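Local coordinates for protein glutathione S-transferase (Pseudomonas fluorescens, PDB 3M3M) that probably acts as a glutathione transferase, joining the thiol of glutathione to electrophilic substrates, and holds glutathione bound in this crystal structure, at residues A[112-117]-A[126-131]. Sequence-based numbering, arbitrary orientation.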
ATOM      1  N   ARG A 112     -12.081   4.180   3.718  1.00  8.67           N
ATOM      2  CA  ARG A 112     -12.332   4.221   2.239  1.00 10.01           C
ATOM      3  C   ARG A 112     -13.278   3.068   1.872  1.00 10.80           C
ATOM      4  O   ARG A 112     -14.167   3.232   1.039  1.00 12.88           O
ATOM      5  CB  ARG A 112     -10.977   4.077   1.521  1.00  9.24           C
ATOM      6  CG  ARG A 112     -11.159   3.683  -0.001  1.00 11.27           C
ATOM      7  CD  ARG A 112      -9.793   3.955  -0.711  1.00 12.55           C
ATOM      8  NE  ARG A 112      -9.840   3.584  -2.161  1.00 11.36           N
ATOM      9  CZ  ARG A 112      -9.596   2.373  -2.659  1.00 11.75           C
ATOM     10  NH1 ARG A 112      -9.350   1.342  -1.834  1.00 11.58           N
ATOM     11  NH2 ARG A 112      -9.478   2.179  -3.985  1.00 12.61           N
ATOM     12  N   PHE A 113     -13.097   1.884   2.453  1.00  9.93           N
ATOM     13  CA  PHE A 113     -14.042   0.770   2.138  1.00 12.54           C
ATOM     14  C   PHE A 113     -15.467   1.140   2.531  1.00 13.59           C
ATOM     15  O   PHE A 113     -16.385   1.035   1.712  1.00 13.29           O
ATOM     16  CB  PHE A 113     -13.648  -0.526   2.826  1.00 13.13           C
ATOM     17  CG  PHE A 113     -14.579  -1.642   2.511  1.00 15.76           C
ATOM     18  CD1 PHE A 113     -14.524  -2.272   1.287  1.00 20.77           C
ATOM     19  CD2 PHE A 113     -15.537  -2.052   3.474  1.00 14.25           C
ATOM     20  CE1 PHE A 113     -15.395  -3.328   1.013  1.00 22.24           C
ATOM     21  CE2 PHE A 113     -16.433  -3.077   3.156  1.00 16.19           C
ATOM     22  CZ  PHE A 113     -16.363  -3.685   1.938  1.00 18.72           C
ATOM     23  N   ILE A 114     -15.626   1.644   3.747  1.00 13.51           N
ATOM     24  CA  ILE A 114     -16.951   2.057   4.231  1.00 13.00           C
ATOM     25  C   ILE A 114     -17.583   3.094   3.327  1.00 14.07           C
ATOM     26  O   ILE A 114     -18.772   2.967   2.953  1.00 13.77           O
ATOM     27  CB  ILE A 114     -16.863   2.556   5.710  1.00 14.47           C
ATOM     28  CG1 ILE A 114     -16.632   1.333   6.639  1.00 15.35           C
ATOM     29  CG2 ILE A 114     -18.161   3.310   6.141  1.00 14.53           C
ATOM     30  CD1 ILE A 114     -16.193   1.829   8.135  1.00 17.00           C
ATOM     31  N   GLN A 115     -16.839   4.143   2.985  1.00 14.24           N
ATOM     32  CA  GLN A 115     -17.404   5.239   2.202  1.00 13.98           C
ATOM     33  C   GLN A 115     -17.498   4.855   0.704  1.00 14.79           C
ATOM     34  O   GLN A 115     -18.522   5.013   0.089  1.00 14.61           O
ATOM     35  CB  GLN A 115     -16.549   6.474   2.343  1.00 14.55           C
ATOM     36  CG  GLN A 115     -17.074   7.700   1.568  1.00 15.83           C
ATOM     37  CD  GLN A 115     -16.298   8.960   1.896  1.00 23.06           C
ATOM     38  OE1 GLN A 115     -15.697   9.077   2.990  1.00 18.51           O
ATOM     39  NE2 GLN A 115     -16.298   9.924   0.950  1.00 26.16           N
ATOM     40  N   LEU A 116     -16.403   4.452   0.093  1.00 14.23           N
ATOM     41  CA  LEU A 116     -16.436   4.241  -1.352  1.00 14.43           C
ATOM     42  C   LEU A 116     -17.193   2.918  -1.713  1.00 15.98           C
ATOM     43  O   LEU A 116     -17.901   2.882  -2.781  1.00 17.87           O
ATOM     44  CB  LEU A 116     -14.974   4.107  -1.823  1.00 12.30           C
ATOM     45  CG  LEU A 116     -14.874   3.908  -3.349  1.00 13.66           C
ATOM     46  CD1 LEU A 116     -15.275   5.112  -4.174  1.00 15.38           C
ATOM     47  CD2 LEU A 116     -13.369   3.613  -3.615  1.00 14.55           C
ATOM     48  N   TYR A 117     -16.971   1.846  -0.932  1.00 14.60           N
ATOM     49  CA  TYR A 117     -17.533   0.520  -1.303  1.00 14.91           C
ATOM     50  C   TYR A 117     -18.925   0.338  -0.775  1.00 17.87           C
ATOM     51  O   TYR A 117     -19.715  -0.329  -1.425  1.00 20.07           O
ATOM     52  CB  TYR A 117     -16.704  -0.648  -0.904  1.00 14.22           C
ATOM     53  CG  TYR A 117     -15.544  -0.887  -1.814  1.00 16.02           C
ATOM     54  CD1 TYR A 117     -15.623  -1.884  -2.785  1.00 18.14           C
ATOM     55  CD2 TYR A 117     -14.374  -0.110  -1.728  1.00 18.51           C
ATOM     56  CE1 TYR A 117     -14.565  -2.122  -3.652  1.00 17.18           C
ATOM     57  CE2 TYR A 117     -13.291  -0.347  -2.605  1.00 12.58           C
ATOM     58  CZ  TYR A 117     -13.409  -1.361  -3.522  1.00 15.71           C
ATOM     59  OH  TYR A 117     -12.403  -1.630  -4.415  1.00 17.12           O
ATOM     60  N   GLU A 126     -20.635   5.613  13.254  1.00 22.21           N
ATOM     61  CA  GLU A 126     -19.860   5.823  14.490  1.00 22.74           C
ATOM     62  C   GLU A 126     -18.425   5.222  14.312  1.00 20.83           C
ATOM     63  O   GLU A 126     -17.415   5.840  14.706  1.00 21.15           O
ATOM     64  CB  GLU A 126     -20.594   5.156  15.662  1.00 25.42           C
ATOM     65  CG  GLU A 126     -19.759   4.919  16.939  1.00 32.13           C
ATOM     66  CD  GLU A 126     -20.644   4.715  18.207  1.00 44.06           C
ATOM     67  OE1 GLU A 126     -21.886   4.979  18.128  1.00 48.45           O
ATOM     68  OE2 GLU A 126     -20.079   4.337  19.272  1.00 47.16           O
ATOM     69  N   GLU A 127     -18.364   4.005  13.806  1.00 18.21           N
ATOM     70  CA  GLU A 127     -17.093   3.282  13.468  1.00 18.62           C
ATOM     71  C   GLU A 127     -16.227   4.159  12.600  1.00 17.42           C
ATOM     72  O   GLU A 127     -15.031   4.345  12.884  1.00 15.17           O
ATOM     73  CB  GLU A 127     -17.391   1.981  12.730  1.00 17.88           C
ATOM     74  CG  GLU A 127     -16.181   1.268  12.193  1.00 17.94           C
ATOM     75  CD  GLU A 127     -16.510   0.018  11.387  1.00 21.90           C
ATOM     76  OE1 GLU A 127     -17.702  -0.297  11.235  1.00 23.74           O
ATOM     77  OE2 GLU A 127     -15.552  -0.625  10.890  1.00 21.13           O
ATOM     78  N   TYR A 128     -16.828   4.667  11.529  1.00 16.22           N
ATOM     79  CA  TYR A 128     -16.174   5.535  10.547  1.00 15.01           C
ATOM     80  C   TYR A 128     -15.586   6.786  11.170  1.00 14.96           C
ATOM     81  O   TYR A 128     -14.464   7.189  10.863  1.00 15.58           O
ATOM     82  CB  TYR A 128     -17.211   5.902   9.470  1.00 15.26           C
ATOM     83  CG  TYR A 128     -16.810   6.902   8.453  1.00 15.86           C
ATOM     84  CD1 TYR A 128     -16.202   6.499   7.229  1.00 14.75           C
ATOM     85  CD2 TYR A 128     -17.047   8.263   8.663  1.00 16.90           C
ATOM     86  CE1 TYR A 128     -15.861   7.462   6.259  1.00 10.43           C
ATOM     87  CE2 TYR A 128     -16.696   9.220   7.734  1.00 15.45           C
ATOM     88  CZ  TYR A 128     -16.117   8.819   6.516  1.00 13.73           C
ATOM     89  OH  TYR A 128     -15.869   9.787   5.566  1.00 15.98           O
ATOM     90  N   LEU A 129     -16.339   7.414  12.065  1.00 13.34           N
ATOM     91  CA  LEU A 129     -15.782   8.598  12.727  1.00 14.58           C
ATOM     92  C   LEU A 129     -14.573   8.257  13.616  1.00 14.64           C
ATOM     93  O   LEU A 129     -13.682   9.065  13.653  1.00 15.58           O
ATOM     94  CB  LEU A 129     -16.858   9.329  13.582  1.00 16.37           C
ATOM     95  CG  LEU A 129     -17.893  10.004  12.631  1.00 19.78           C
ATOM     96  CD1 LEU A 129     -19.024  10.526  13.558  1.00 26.63           C
ATOM     97  CD2 LEU A 129     -17.353  11.082  11.651  1.00 21.64           C
ATOM     98  N   LYS A 130     -14.586   7.107  14.273  1.00 14.48           N
ATOM     99  CA  LYS A 130     -13.424   6.647  15.090  1.00 16.60           C
ATOM    100  C   LYS A 130     -12.220   6.375  14.161  1.00 15.51           C
ATOM    101  O   LYS A 130     -11.068   6.752  14.486  1.00 17.04           O
ATOM    102  CB  LYS A 130     -13.731   5.416  15.915  1.00 17.14           C
ATOM    103  CG  LYS A 130     -14.850   5.666  17.044  1.00 28.04           C
ATOM    104  CD  LYS A 130     -15.229   4.371  17.794  1.00 37.87           C
ATOM    105  CE  LYS A 130     -15.814   4.698  19.183  1.00 42.89           C
ATOM    106  NZ  LYS A 130     -17.067   5.508  19.072  1.00 45.37           N
ATOM    107  N   LEU A 131     -12.486   5.743  13.008  1.00 14.48           N
ATOM    108  CA  LEU A 131     -11.397   5.519  12.001  1.00 12.25           C
ATOM    109  C   LEU A 131     -10.852   6.858  11.557  1.00 13.59           C
ATOM    110  O   LEU A 131      -9.679   7.020  11.329  1.00 10.95           O
ATOM    111  CB  LEU A 131     -11.948   4.740  10.798  1.00 13.49           C
ATOM    112  CG  LEU A 131     -12.574   3.387  11.103  1.00 14.23           C
ATOM    113  CD1 LEU A 131     -13.126   2.794   9.762  1.00 15.18           C
ATOM    114  CD2 LEU A 131     -11.628   2.377  11.792  1.00 10.29           C
TER
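Ile114 reaches from the last turns of helix 87-117 across to the first turns of helix 125-146 and meets three side chains there. Its two branches divide the work. With CG1 lying beside the backbone N (chi1 -72°), the longer branch carries CD1 to both Leu131, whose CD1 is 3.6 Å from Ile114 CD1, and the carboxylate of Glu127, whose CD lies 3.7 Å from the same methyl. The shorter branch slants against the ring of Tyr128, Ile114 CG2 standing 3.9 Å from Tyr128 CD1. Leu131 also packs on Val110 and Tyr107, earlier on helix 87-117. The two segments belong to the all-helical C-terminal domain of the glutathione S-transferase fold, where a short connection turns the chain back from one long helix into the next; their axes run at 127° and come no nearer than 10.5 Å, so side chains alone bridge the gap. Ile114 and Tyr128 are buried, whereas the flanks are more open, with Glu127 and Gln115 partly exposed. The extended chain of Glu127 brings its carboxylate against the Ile114 methyl, and the same carboxylate forms a salt bridge with Arg124 in the connection between the helices. On the other flank the extended Gln115 brings its amide to the phenol end of Tyr128, the two planes 57° apart, and Gln115 CB lies 4.1 Å from Tyr128 CE1. Replacing Tyr128 with an alanine would probably open a gap beside Ile114 CG2 and leave the Gln115 side chain freer to turn.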